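PDB 4LSB: lyase/mutase, which is a magnesium-binding TIM-barrel protein of the lyase/mutase kind that assembles from two chains. Local coordinates for residues 20-25 against 32-37; 61-66 against 245-250; 113-118 against 153-158; 143-148 against 161-166; 202-207 against 232-237. All coordinates share one frame; numbering follows the deposited sequence.

Interaction 1 (20-25 against 32-37); sequences EAFRAL and FIIPNP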
# COMPACT_ATOMS: atom_id res chain seq x y z
N GLU B 20 16.36 17.16 -15.90
CA GLU B 20 17.42 18.08 -15.54
C GLU B 20 17.52 18.31 -14.06
O GLU B 20 18.63 18.39 -13.51
CB GLU B 20 17.24 19.45 -16.23
CG GLU B 20 18.37 20.42 -15.88
CD GLU B 20 19.79 19.92 -16.19
OE1 GLU B 20 20.02 19.23 -17.22
OE2 GLU B 20 20.70 20.22 -15.37
N ALA B 21 16.38 18.47 -13.40
CA ALA B 21 16.39 18.61 -11.95
C ALA B 21 17.06 17.38 -11.29
O ALA B 21 17.87 17.48 -10.34
CB ALA B 21 14.98 18.83 -11.45
N PHE B 22 16.75 16.20 -11.81
CA PHE B 22 17.28 14.95 -11.25
C PHE B 22 18.79 14.87 -11.43
O PHE B 22 19.51 14.54 -10.49
CB PHE B 22 16.62 13.75 -11.87
CG PHE B 22 16.94 12.47 -11.16
CD1 PHE B 22 16.72 12.33 -9.79
CD2 PHE B 22 17.46 11.41 -11.84
CE1 PHE B 22 17.00 11.12 -9.14
CE2 PHE B 22 17.73 10.20 -11.19
CZ PHE B 22 17.50 10.07 -9.85
N ARG B 23 19.27 15.17 -12.64
CA ARG B 23 20.71 15.12 -12.91
C ARG B 23 21.44 16.11 -11.96
O ARG B 23 22.47 15.76 -11.41
CB ARG B 23 21.02 15.44 -14.39
CG ARG B 23 22.50 15.33 -14.78
CD ARG B 23 22.88 16.25 -15.97
NE ARG B 23 22.72 17.66 -15.59
CZ ARG B 23 23.61 18.40 -14.90
NH1 ARG B 23 24.80 17.92 -14.53
NH2 ARG B 23 23.31 19.66 -14.59
N ALA B 24 20.87 17.31 -11.80
CA ALA B 24 21.42 18.37 -10.94
C ALA B 24 21.53 17.98 -9.46
O ALA B 24 22.44 18.46 -8.78
CB ALA B 24 20.60 19.64 -11.08
N LEU B 25 20.59 17.16 -8.96
CA LEU B 25 20.68 16.65 -7.58
C LEU B 25 21.97 15.96 -7.38
O LEU B 25 22.51 16.02 -6.27
CB LEU B 25 19.55 15.65 -7.21
CG LEU B 25 18.18 16.24 -7.19
CD1 LEU B 25 17.05 15.26 -7.04
CD2 LEU B 25 18.14 17.32 -6.09
N PHE B 32 22.01 13.24 -1.11
CA PHE B 32 20.55 13.38 -0.97
C PHE B 32 19.90 12.03 -0.83
O PHE B 32 20.42 11.05 -1.28
CB PHE B 32 19.91 14.18 -2.13
CG PHE B 32 19.85 13.45 -3.45
CD1 PHE B 32 20.94 13.43 -4.30
CD2 PHE B 32 18.66 12.87 -3.86
CE1 PHE B 32 20.87 12.76 -5.50
CE2 PHE B 32 18.58 12.20 -5.07
CZ PHE B 32 19.70 12.13 -5.89
N ILE B 33 18.72 12.01 -0.25
CA ILE B 33 18.01 10.75 -0.05
C ILE B 33 16.98 10.67 -1.19
O ILE B 33 16.30 11.64 -1.49
CB ILE B 33 17.29 10.70 1.31
CG1 ILE B 33 18.32 10.72 2.44
CG2 ILE B 33 16.43 9.48 1.41
CD1 ILE B 33 17.75 10.85 3.85
N ILE B 34 16.92 9.50 -1.80
CA ILE B 34 15.91 9.18 -2.78
C ILE B 34 15.05 8.06 -2.17
O ILE B 34 15.46 6.88 -2.09
CB ILE B 34 16.49 8.84 -4.16
CG1 ILE B 34 15.36 8.65 -5.17
CG2 ILE B 34 17.37 7.60 -4.12
CD1 ILE B 34 15.82 8.68 -6.61
N PRO B 35 13.87 8.44 -1.65
CA PRO B 35 13.07 7.43 -0.97
C PRO B 35 12.25 6.61 -1.93
O PRO B 35 12.09 7.00 -3.12
CB PRO B 35 12.18 8.27 -0.06
CG PRO B 35 11.92 9.47 -0.87
CD PRO B 35 13.22 9.76 -1.58
N ASN B 36 11.71 5.50 -1.44
CA ASN B 36 11.10 4.47 -2.26
C ASN B 36 9.61 4.19 -1.87
O ASN B 36 9.34 3.30 -1.10
CB ASN B 36 11.86 3.14 -2.17
CG ASN B 36 13.35 3.24 -2.54
OD1 ASN B 36 14.17 3.72 -1.74
ND2 ASN B 36 13.71 2.80 -3.73
N PRO B 37 8.69 4.95 -2.42
CA PRO B 37 7.27 4.59 -2.34
C PRO B 37 6.95 3.39 -3.18
O PRO B 37 7.76 3.01 -4.04
CB PRO B 37 6.61 5.82 -2.93
CG PRO B 37 7.54 6.19 -3.97
CD PRO B 37 8.91 5.94 -3.47

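Interaction 2 (61-66 against 245-250); sequences YAFSKG and LARAAL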
# COMPACT_ATOMS: atom_id res chain seq x y z
N TYR B 61 6.89 -3.08 -4.20
CA TYR B 61 5.83 -3.35 -5.12
C TYR B 61 5.33 -4.77 -4.99
O TYR B 61 4.13 -4.98 -4.94
CB TYR B 61 6.27 -3.08 -6.58
CG TYR B 61 5.22 -3.43 -7.63
CD1 TYR B 61 4.25 -2.53 -7.99
CD2 TYR B 61 5.22 -4.69 -8.26
CE1 TYR B 61 3.29 -2.84 -8.94
CE2 TYR B 61 4.25 -5.02 -9.20
CZ TYR B 61 3.29 -4.08 -9.54
OH TYR B 61 2.33 -4.38 -10.51
N ALA B 62 6.26 -5.71 -4.94
CA ALA B 62 5.94 -7.11 -4.79
C ALA B 62 5.19 -7.35 -3.51
O ALA B 62 4.17 -8.01 -3.56
CB ALA B 62 7.20 -7.95 -4.84
N PHE B 63 5.68 -6.84 -2.36
CA PHE B 63 4.99 -7.04 -1.09
C PHE B 63 3.54 -6.55 -1.15
O PHE B 63 2.64 -7.23 -0.62
CB PHE B 63 5.72 -6.37 0.09
CG PHE B 63 7.17 -6.76 0.22
CD1 PHE B 63 7.61 -8.01 -0.23
CD2 PHE B 63 8.08 -5.89 0.78
CE1 PHE B 63 8.95 -8.34 -0.11
CE2 PHE B 63 9.41 -6.20 0.87
CZ PHE B 63 9.84 -7.46 0.42
N SER B 64 3.29 -5.45 -1.85
CA SER B 64 1.91 -4.95 -1.99
C SER B 64 1.04 -5.95 -2.72
O SER B 64 -0.16 -6.04 -2.46
CB SER B 64 1.84 -3.56 -2.67
OG SER B 64 1.99 -3.63 -4.09
N LYS B 65 1.63 -6.69 -3.65
CA LYS B 65 0.90 -7.70 -4.39
C LYS B 65 0.87 -9.08 -3.70
O LYS B 65 0.37 -10.01 -4.29
CB LYS B 65 1.51 -7.88 -5.78
CG LYS B 65 1.51 -6.65 -6.63
CD LYS B 65 0.13 -6.21 -7.03
CE LYS B 65 0.17 -4.90 -7.82
NZ LYS B 65 -0.98 -3.98 -7.47
N GLY B 66 1.44 -9.19 -2.51
CA GLY B 66 1.46 -10.43 -1.76
C GLY B 66 2.48 -11.43 -2.32
O GLY B 66 2.30 -12.63 -2.17
N LEU B 245 10.89 1.22 3.46
CA LEU B 245 9.68 1.95 3.83
C LEU B 245 8.45 1.02 3.81
O LEU B 245 7.61 1.07 4.74
CB LEU B 245 9.46 3.18 2.97
CG LEU B 245 10.42 4.31 3.26
CD1 LEU B 245 10.36 5.40 2.19
CD2 LEU B 245 10.16 4.85 4.67
N ALA B 246 8.33 0.20 2.77
CA ALA B 246 7.24 -0.77 2.70
C ALA B 246 7.30 -1.71 3.90
O ALA B 246 6.27 -2.02 4.51
CB ALA B 246 7.30 -1.55 1.37
N ARG B 247 8.50 -2.12 4.31
CA ARG B 247 8.66 -3.01 5.43
C ARG B 247 8.40 -2.26 6.77
O ARG B 247 7.92 -2.84 7.70
CB ARG B 247 10.02 -3.74 5.38
CG ARG B 247 10.16 -4.71 4.22
CD ARG B 247 11.44 -5.56 4.29
NE ARG B 247 12.65 -4.73 4.08
CZ ARG B 247 13.42 -4.24 5.04
NH1 ARG B 247 13.20 -4.53 6.31
NH2 ARG B 247 14.47 -3.49 4.72
N ALA B 248 8.70 -0.97 6.86
CA ALA B 248 8.29 -0.21 8.02
C ALA B 248 6.76 -0.21 8.17
O ALA B 248 6.20 -0.40 9.27
CB ALA B 248 8.84 1.18 7.94
N ALA B 249 6.08 0.06 7.08
CA ALA B 249 4.61 0.12 7.11
C ALA B 249 4.05 -1.26 7.55
O ALA B 249 3.14 -1.39 8.39
CB ALA B 249 4.10 0.46 5.73
N LEU B 250 4.62 -2.30 6.97
CA LEU B 250 4.20 -3.65 7.26
C LEU B 250 4.50 -4.06 8.70
O LEU B 250 3.70 -4.73 9.31
CB LEU B 250 4.76 -4.62 6.23
CG LEU B 250 4.12 -4.42 4.86
CD1 LEU B 250 4.80 -5.30 3.82
CD2 LEU B 250 2.63 -4.76 4.87

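Interaction 3 (113-118 against 153-158); sequences LAAEAG and RALPFP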
# COMPACT_ATOMS: atom_id res chain seq x y z
N LEU B 113 11.53 1.92 -22.93
CA LEU B 113 10.19 1.77 -22.38
C LEU B 113 10.01 2.48 -21.03
O LEU B 113 8.95 3.02 -20.72
CB LEU B 113 9.83 0.29 -22.24
CG LEU B 113 9.63 -0.44 -23.58
CD1 LEU B 113 9.59 -1.94 -23.37
CD2 LEU B 113 8.40 0.08 -24.33
N ALA B 114 11.05 2.46 -20.21
CA ALA B 114 10.96 3.07 -18.89
C ALA B 114 10.88 4.56 -19.08
O ALA B 114 10.11 5.23 -18.42
CB ALA B 114 12.15 2.71 -18.03
N ALA B 115 11.63 5.10 -20.04
CA ALA B 115 11.55 6.52 -20.32
C ALA B 115 10.18 6.89 -20.86
O ALA B 115 9.58 7.89 -20.45
CB ALA B 115 12.66 6.95 -21.30
N GLU B 116 9.64 6.04 -21.74
CA GLU B 116 8.34 6.29 -22.32
C GLU B 116 7.30 6.33 -21.19
O GLU B 116 6.41 7.17 -21.22
CB GLU B 116 8.07 5.20 -23.36
CG GLU B 116 6.88 5.38 -24.26
CD GLU B 116 6.85 4.27 -25.33
OE1 GLU B 116 7.28 4.54 -26.48
OE2 GLU B 116 6.46 3.10 -25.01
N ALA B 117 7.47 5.49 -20.17
CA ALA B 117 6.59 5.51 -18.99
C ALA B 117 6.76 6.69 -18.08
O ALA B 117 5.96 6.88 -17.15
CB ALA B 117 6.74 4.22 -18.19
N GLY B 118 7.80 7.50 -18.31
CA GLY B 118 7.98 8.75 -17.64
C GLY B 118 9.15 8.86 -16.69
O GLY B 118 9.40 9.91 -16.10
N ARG B 153 21.38 7.72 -23.92
CA ARG B 153 21.89 8.92 -24.65
C ARG B 153 21.08 9.28 -25.91
O ARG B 153 21.16 10.42 -26.39
CB ARG B 153 23.39 8.77 -25.00
CG ARG B 153 24.33 8.49 -23.83
CD ARG B 153 24.22 9.48 -22.63
NE ARG B 153 24.71 8.84 -21.40
CZ ARG B 153 24.07 8.71 -20.23
NH1 ARG B 153 22.87 9.25 -19.97
NH2 ARG B 153 24.68 8.04 -19.28
N ALA B 154 20.28 8.35 -26.41
CA ALA B 154 19.40 8.64 -27.54
C ALA B 154 18.13 9.35 -27.14
O ALA B 154 17.37 9.74 -28.00
CB ALA B 154 19.07 7.35 -28.31
N LEU B 155 17.87 9.53 -25.84
CA LEU B 155 16.66 10.19 -25.42
C LEU B 155 16.89 11.69 -25.51
O LEU B 155 18.04 12.12 -25.44
CB LEU B 155 16.32 9.83 -23.96
CG LEU B 155 16.00 8.35 -23.69
CD1 LEU B 155 15.94 8.09 -22.20
CD2 LEU B 155 14.71 7.90 -24.37
N PRO B 156 15.80 12.45 -25.62
CA PRO B 156 15.95 13.92 -25.80
C PRO B 156 16.07 14.73 -24.48
O PRO B 156 15.83 15.94 -24.45
CB PRO B 156 14.67 14.30 -26.54
CG PRO B 156 13.66 13.32 -26.06
CD PRO B 156 14.42 12.02 -25.85
N PHE B 157 16.45 14.04 -23.42
CA PHE B 157 16.68 14.66 -22.10
C PHE B 157 17.68 13.78 -21.41
O PHE B 157 17.92 12.65 -21.85
CB PHE B 157 15.39 14.74 -21.28
CG PHE B 157 14.65 13.45 -21.20
CD1 PHE B 157 15.03 12.45 -20.31
CD2 PHE B 157 13.57 13.23 -22.03
CE1 PHE B 157 14.33 11.26 -20.25
CE2 PHE B 157 12.89 12.05 -21.98
CZ PHE B 157 13.27 11.05 -21.10
N PRO B 158 18.32 14.30 -20.34
CA PRO B 158 19.35 13.50 -19.70
C PRO B 158 18.73 12.38 -18.84
O PRO B 158 17.99 12.64 -17.89
CB PRO B 158 20.11 14.49 -18.82
CG PRO B 158 19.31 15.74 -18.79
CD PRO B 158 18.31 15.70 -19.91

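Interaction 4 (143-148 against 161-166); sequences ERIAAA and LTARCE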
# COMPACT_ATOMS: atom_id res chain seq x y z
N GLU B 143 28.85 -5.08 -21.64
CA GLU B 143 28.12 -4.91 -22.91
C GLU B 143 26.66 -4.52 -22.67
O GLU B 143 26.07 -3.67 -23.39
CB GLU B 143 28.12 -6.20 -23.72
CG GLU B 143 28.88 -6.15 -25.01
CD GLU B 143 28.58 -7.38 -25.88
OE1 GLU B 143 28.40 -7.21 -27.11
OE2 GLU B 143 28.50 -8.51 -25.32
N ARG B 144 26.09 -5.17 -21.66
CA ARG B 144 24.74 -4.83 -21.20
C ARG B 144 24.61 -3.36 -20.80
O ARG B 144 23.70 -2.66 -21.26
CB ARG B 144 24.30 -5.73 -20.04
CG ARG B 144 23.91 -7.15 -20.45
CD ARG B 144 23.98 -8.08 -19.26
NE ARG B 144 23.23 -7.55 -18.11
CZ ARG B 144 21.91 -7.66 -17.96
NH1 ARG B 144 21.15 -8.30 -18.88
NH2 ARG B 144 21.35 -7.17 -16.89
N ILE B 145 25.48 -2.88 -19.92
CA ILE B 145 25.42 -1.46 -19.50
C ILE B 145 25.68 -0.52 -20.69
O ILE B 145 25.06 0.51 -20.84
CB ILE B 145 26.41 -1.17 -18.35
CG1 ILE B 145 25.97 -1.90 -17.09
CG2 ILE B 145 26.54 0.34 -18.09
CD1 ILE B 145 24.59 -1.54 -16.57
N ALA B 146 26.58 -0.92 -21.58
CA ALA B 146 26.85 -0.12 -22.76
C ALA B 146 25.59 0.10 -23.65
O ALA B 146 25.35 1.18 -24.20
CB ALA B 146 27.95 -0.76 -23.57
N ALA B 147 24.78 -0.92 -23.75
CA ALA B 147 23.53 -0.87 -24.50
C ALA B 147 22.53 0.01 -23.78
O ALA B 147 21.76 0.74 -24.41
CB ALA B 147 22.97 -2.29 -24.70
N ALA B 148 22.53 -0.06 -22.44
CA ALA B 148 21.62 0.78 -21.65
C ALA B 148 22.02 2.25 -21.81
O ALA B 148 21.17 3.10 -21.95
CB ALA B 148 21.61 0.39 -20.18
N LEU B 161 21.37 6.97 -15.63
CA LEU B 161 21.53 5.53 -15.55
C LEU B 161 22.36 5.10 -14.34
O LEU B 161 23.51 5.47 -14.20
CB LEU B 161 22.12 4.90 -16.81
CG LEU B 161 22.29 3.37 -16.74
CD1 LEU B 161 20.99 2.60 -16.86
CD2 LEU B 161 23.25 2.85 -17.81
N THR B 162 21.72 4.29 -13.49
CA THR B 162 22.42 3.67 -12.36
C THR B 162 22.79 2.24 -12.76
O THR B 162 21.92 1.45 -13.12
CB THR B 162 21.55 3.68 -11.09
OG1 THR B 162 21.20 5.00 -10.72
CG2 THR B 162 22.31 3.06 -9.93
N ALA B 163 24.08 1.91 -12.69
CA ALA B 163 24.55 0.58 -12.93
C ALA B 163 24.78 -0.09 -11.56
O ALA B 163 25.45 0.49 -10.69
CB ALA B 163 25.85 0.61 -13.72
N ARG B 164 24.11 -1.22 -11.37
CA ARG B 164 24.21 -2.02 -10.13
C ARG B 164 25.10 -3.25 -10.26
O ARG B 164 25.05 -4.03 -11.23
CB ARG B 164 22.81 -2.46 -9.68
CG ARG B 164 22.05 -1.39 -8.91
CD ARG B 164 20.61 -1.73 -8.56
NE ARG B 164 20.52 -2.93 -7.73
CZ ARG B 164 19.46 -3.27 -7.03
NH1 ARG B 164 18.38 -2.51 -6.98
NH2 ARG B 164 19.49 -4.39 -6.35
N CYS B 165 25.92 -3.44 -9.25
CA CYS B 165 26.69 -4.68 -9.08
C CYS B 165 26.16 -5.41 -7.85
O CYS B 165 26.16 -4.88 -6.72
CB CYS B 165 28.19 -4.42 -8.96
SG CYS B 165 29.06 -5.95 -8.56
N GLU B 166 25.69 -6.63 -8.08
CA GLU B 166 24.91 -7.33 -7.08
C GLU B 166 25.71 -8.34 -6.26
O GLU B 166 25.14 -9.11 -5.50
CB GLU B 166 23.72 -8.02 -7.74
CG GLU B 166 22.84 -7.08 -8.52
CD GLU B 166 22.13 -6.07 -7.63
OE1 GLU B 166 21.25 -6.49 -6.85
OE2 GLU B 166 22.43 -4.86 -7.72

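Interaction 5 (202-207 against 232-237); sequences DEIAAV and AALGVK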
# COMPACT_ATOMS: atom_id res chain seq x y z
N ASP B 202 34.33 2.04 5.86
CA ASP B 202 35.63 2.02 5.18
C ASP B 202 35.51 1.43 3.79
O ASP B 202 36.17 1.91 2.89
CB ASP B 202 36.67 1.19 5.97
CG ASP B 202 37.13 1.88 7.27
OD1 ASP B 202 36.98 3.12 7.41
OD2 ASP B 202 37.70 1.17 8.12
N GLU B 203 34.69 0.39 3.64
CA GLU B 203 34.43 -0.20 2.30
C GLU B 203 33.73 0.82 1.37
O GLU B 203 34.11 1.03 0.22
CB GLU B 203 33.64 -1.50 2.41
CG GLU B 203 34.42 -2.64 3.07
CD GLU B 203 33.91 -4.04 2.74
OE1 GLU B 203 32.78 -4.19 2.27
OE2 GLU B 203 34.65 -5.04 2.96
N ILE B 204 32.73 1.51 1.90
CA ILE B 204 32.03 2.57 1.13
C ILE B 204 32.97 3.69 0.68
O ILE B 204 32.94 4.14 -0.48
CB ILE B 204 30.87 3.17 1.97
CG1 ILE B 204 29.74 2.19 2.14
CG2 ILE B 204 30.33 4.43 1.32
CD1 ILE B 204 28.76 2.58 3.20
N ALA B 205 33.80 4.19 1.58
CA ALA B 205 34.72 5.26 1.20
C ALA B 205 35.69 4.84 0.09
O ALA B 205 36.08 5.63 -0.74
CB ALA B 205 35.49 5.74 2.39
N ALA B 206 36.10 3.59 0.10
CA ALA B 206 36.96 3.04 -0.95
C ALA B 206 36.24 2.95 -2.29
O ALA B 206 36.84 3.14 -3.33
CB ALA B 206 37.45 1.66 -0.57
N VAL B 207 34.99 2.55 -2.24
CA VAL B 207 34.13 2.60 -3.46
C VAL B 207 34.04 4.02 -4.03
O VAL B 207 34.29 4.20 -5.21
CB VAL B 207 32.70 2.07 -3.21
CG1 VAL B 207 31.88 2.18 -4.47
CG2 VAL B 207 32.78 0.61 -2.85
N ALA B 232 27.64 11.22 3.42
CA ALA B 232 28.21 12.32 2.68
C ALA B 232 29.73 12.45 2.96
O ALA B 232 30.52 12.68 2.04
CB ALA B 232 27.46 13.62 3.01
N ALA B 233 30.14 12.25 4.20
CA ALA B 233 31.55 12.35 4.60
C ALA B 233 32.40 11.22 4.00
O ALA B 233 33.61 11.36 3.82
CB ALA B 233 31.66 12.33 6.11
N LEU B 234 31.75 10.08 3.71
CA LEU B 234 32.38 8.96 2.99
C LEU B 234 32.35 9.17 1.45
O LEU B 234 32.81 8.33 0.68
CB LEU B 234 31.69 7.67 3.40
CG LEU B 234 31.71 7.36 4.89
CD1 LEU B 234 30.75 6.24 5.22
CD2 LEU B 234 33.12 7.00 5.33
N GLY B 235 31.78 10.27 0.99
CA GLY B 235 31.81 10.62 -0.42
C GLY B 235 30.64 10.11 -1.23
O GLY B 235 30.64 10.23 -2.47
N VAL B 236 29.64 9.57 -0.55
CA VAL B 236 28.41 9.13 -1.17
C VAL B 236 27.61 10.30 -1.67
O VAL B 236 27.57 11.37 -1.03
CB VAL B 236 27.56 8.32 -0.16
CG1 VAL B 236 26.27 7.82 -0.81
CG2 VAL B 236 28.36 7.10 0.30
N LYS B 237 26.96 10.11 -2.83
CA LYS B 237 26.11 11.16 -3.38
C LYS B 237 24.60 10.96 -3.16
O LYS B 237 23.86 11.91 -3.02
CB LYS B 237 26.39 11.27 -4.88
CG LYS B 237 25.65 12.41 -5.57
CD LYS B 237 25.86 13.78 -4.94
CE LYS B 237 27.34 14.15 -4.91
NZ LYS B 237 27.51 15.53 -4.39
O HOH W 1 36.10 8.45 -0.29

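Interaction 1 (20-25 against 32-37)
One face of the Phe32 ring is covered by Leu25, whose CB stands 3.8 Å from the ring centroid and 20° off the ring normal, a CH-pi contact. The methylene sits toward the rim, 3.6 Å from Phe32 CE1, while Leu25 CD1 reaches Phe32 CE2 at 3.9 Å. The edge of the Phe32 ring is turned to Phe22, with Phe22 CE1 lying 4.3 Å from Phe32 CZ. Ile34 in turn meets the edge of the Phe22 ring, its CD1 methyl 3.7 Å from Phe22 CE1 and near the ring plane. Phe22 leaves the helix with CG anti to the backbone N (chi1 -170°), which carries the ring toward the strand although its CB does not point there. The side chains that meet are all apolar, and the four residues are buried. His26, just beyond segment 20-25, makes edge-to-face contacts with both phenylalanine rings and completes the aromatic cluster. Helix segment 20-25 and strand 32-34 run at 131° to each other. The strand is the first of the barrel and pairs with strand 238-240, whose Arg238 also touches Phe22, Phe32 and Ile34; on its other flank Ile34 meets Ala55 of strand 54-55.

Interaction 2 (61-66 against 245-250)
Phe63 carries this contact, and three residues of helix 245-250 gather round it. Its CG stands anti to the carbonyl carbon (chi1 -53°), which sends the ring crosswise past the neighbouring helix to Arg247. CE2 then comes 3.7 Å from Arg247 CG and 4.0 Å from Arg247 CD, so the ring meets the aliphatic part of the arginine and not its charged end. Ala246 CB lies at the edge of the ring, near its plane, 4.4 Å from Phe63 CD2. Nearer the backbone, Leu250 directs CD1 to Phe63 CB at 4.0 Å.

The arginine is extended through CD and then bends at chi3 (-68°), taking the guanidinium beyond the phenylalanine; the two planes stand 81° apart, far from a parallel stack. Its polar end is held by two carbonyl oxygens: NH2 donates to Gly220 O and NH1 to Val273 O of the second subunit. Ile278 of that subunit also packs on Phe63.

Helix 61-64 closes with a Schellman motif in which Gly66 takes a positive phi and its N bonds to Phe63 O at 3.0 Å. Within the last turn, Ser64 OG donates to Tyr61 O at 2.7 Å. The Phe63 side chain lies about 9 Å from the bound magnesium ion, whose site includes Ser58 at the start of helix 58-64.

Between the two helices the chemistry is purely apolar, and the polar needs of Arg247 are met beyond them. Its aliphatic stem thus serves the intrachain packing while its guanidinium links helix 244-263 to the partner subunit, making this buried contact part of the dimer interface.

Interaction 3 (113-118 against 153-158)
Van der Waals packing of apolar side chains accounts for the whole contact, and it centres on the methyl group of Ala115. Leu155 grips that methyl with both branches: CD1 lies 3.6 Å and CD2 3.8 Å from Ala115 CB. Phe157 approaches the same methyl with its ring edge, CZ being 4.1 Å from Ala115 CB, which lies near the ring plane. The ring is brought there by a chi1 of 50°, with CG between the backbone N and the carbonyl carbon. The leucine methyls and the aromatic edge sit next to each other and meet the small helical side chain from the same side, both supplied by a segment without regular structure.

Backbone hydrogen bonds shape the helical partner. Its end is a Schellman motif in which Gly118 adopts a positive phi and its N bonds to Ala115 O at 2.8 Å. That carbonyl also accepts a bond from Gln15 NE2.

Among charged groups, Arg153 turns from the contact to form a salt bridge with Asp191.

Segment 153-158 leads from helix 138-153 into strand 160-164, so the contact ties this connection to the end of the preceding barrel helix, 104-116. Phe157 also touches Gln15 and Ala19 of helix 14-25, while Leu113 and Ala117 pack on helix 74-88.

Interaction 4 (143-148 against 161-166)
Ile145 and Ala148, one helical turn apart, press on Leu161 and Ala163 of the strand, and all four side chains are buried. At one end of this tight part, Ala148 CB rests against both branches of Leu161, 3.8 Å from CD2 and 4.0 Å from CD1. The leucine has CG anti to its own N, which brings its methyls out to the helix. Its CD2 is shared, for Ile145 CG2 approaches it at 4.1 Å, the two side chains meeting at a slant. The other arm of Ile145 is folded, with chi2 -59°, and sets CD1 3.8 Å from Ala163 CB. The isoleucine thus spans the two strand residues that face the helix, one with each branch.

The helix and strand run nearly antiparallel, at 170°, with their axes 10.0 Å apart. This is the return half of a beta-alpha-beta crossover, strand 121-125, helix 138-153, strand 160-164, the repeating element of a TIM barrel. The neighbouring helix 104-116 also packs on Ala148, through Val107 and Ile111.

On the opposite face of the strand Thr162 points away from the helix, its OG1 hydrogen-bonded to Arg238. Packing against the helix ends after Ala163, and two of the residues that follow pair with each other instead. Arg164 is partly exposed and leads its end away from the helix, where it grips the buried Glu166 side-on in a salt bridge: NE donates to OE2 at 2.7 Å in a nearly straight bond (167°), and NH2 to OE1 at 2.8 Å. Two bonds to two oxygens limit the rotation of both groups.

Interaction 5 (202-207 against 232-237)
Ile204 lies against Val236 and Leu234, and its CG2 methyl does the touching in both cases. It meets Val236 CG2 at 3.5 Å, closer than usual van der Waals contact, and Leu234 CB at 4.1 Å. In Ile204 this methyl is anti to the backbone N, which turns it toward segment 232-237. One residue on, Ala205 CB packs against Leu234 CD2 at 4.0 Å. The backbones come near each other here: Ala205 CA is 3.7 Å from Leu234 O, and a water donates to Ala205 O at 2.9 Å and, weakly, to Leu234 O. Thr208 OG1, in the next helical turn, bonds to both of these carbonyl oxygens; with one proton to give, it must share it or alternate between them.

The position of Leu234 depends on the end of its helix. Gly235 leaves helical geometry with a positive phi, and its N bonds to Ala232 O at 2.9 Å, a Schellman motif. The chain is thereby redirected, and Val236 follows immediately as a second apolar partner.

Leu226, from a loop, touches both Ile204 and Leu234, and Val217 of strand 215-218 touches Ile204 and Val236, closing the cluster on its inner side. The contact thus lies in the outer helical layer of the TIM barrel, joining helix 201-211 to the turn between helix 228-233 and barrel strand 238-240, with strand 215-218 beneath it and helix 175-187 packed on Val207.

Overall arrangement
From the N terminus, interaction 1 closes the first short loop, between helix 14-25 and strand 32-34. Interaction 2 then closes a long one, from helix 58-64 to helix 244-263, and interactions 3, 4 and 5 are all nested inside it. Interactions 3 and 4 cross, their segments alternating along the chain and adjoining in sequence; interaction 5 follows them in series. Interaction 1 touches interactions 2, 3 and 5: Pro35 and Asn36 pack on Leu245, Glu20 packs on Pro158, and Phe32 N probably bonds to Lys237 O. Beside this bond the first strand, 32-34, pairs with the last, 238-240, closing the barrel, while interaction 2 reaches out to the second subunit.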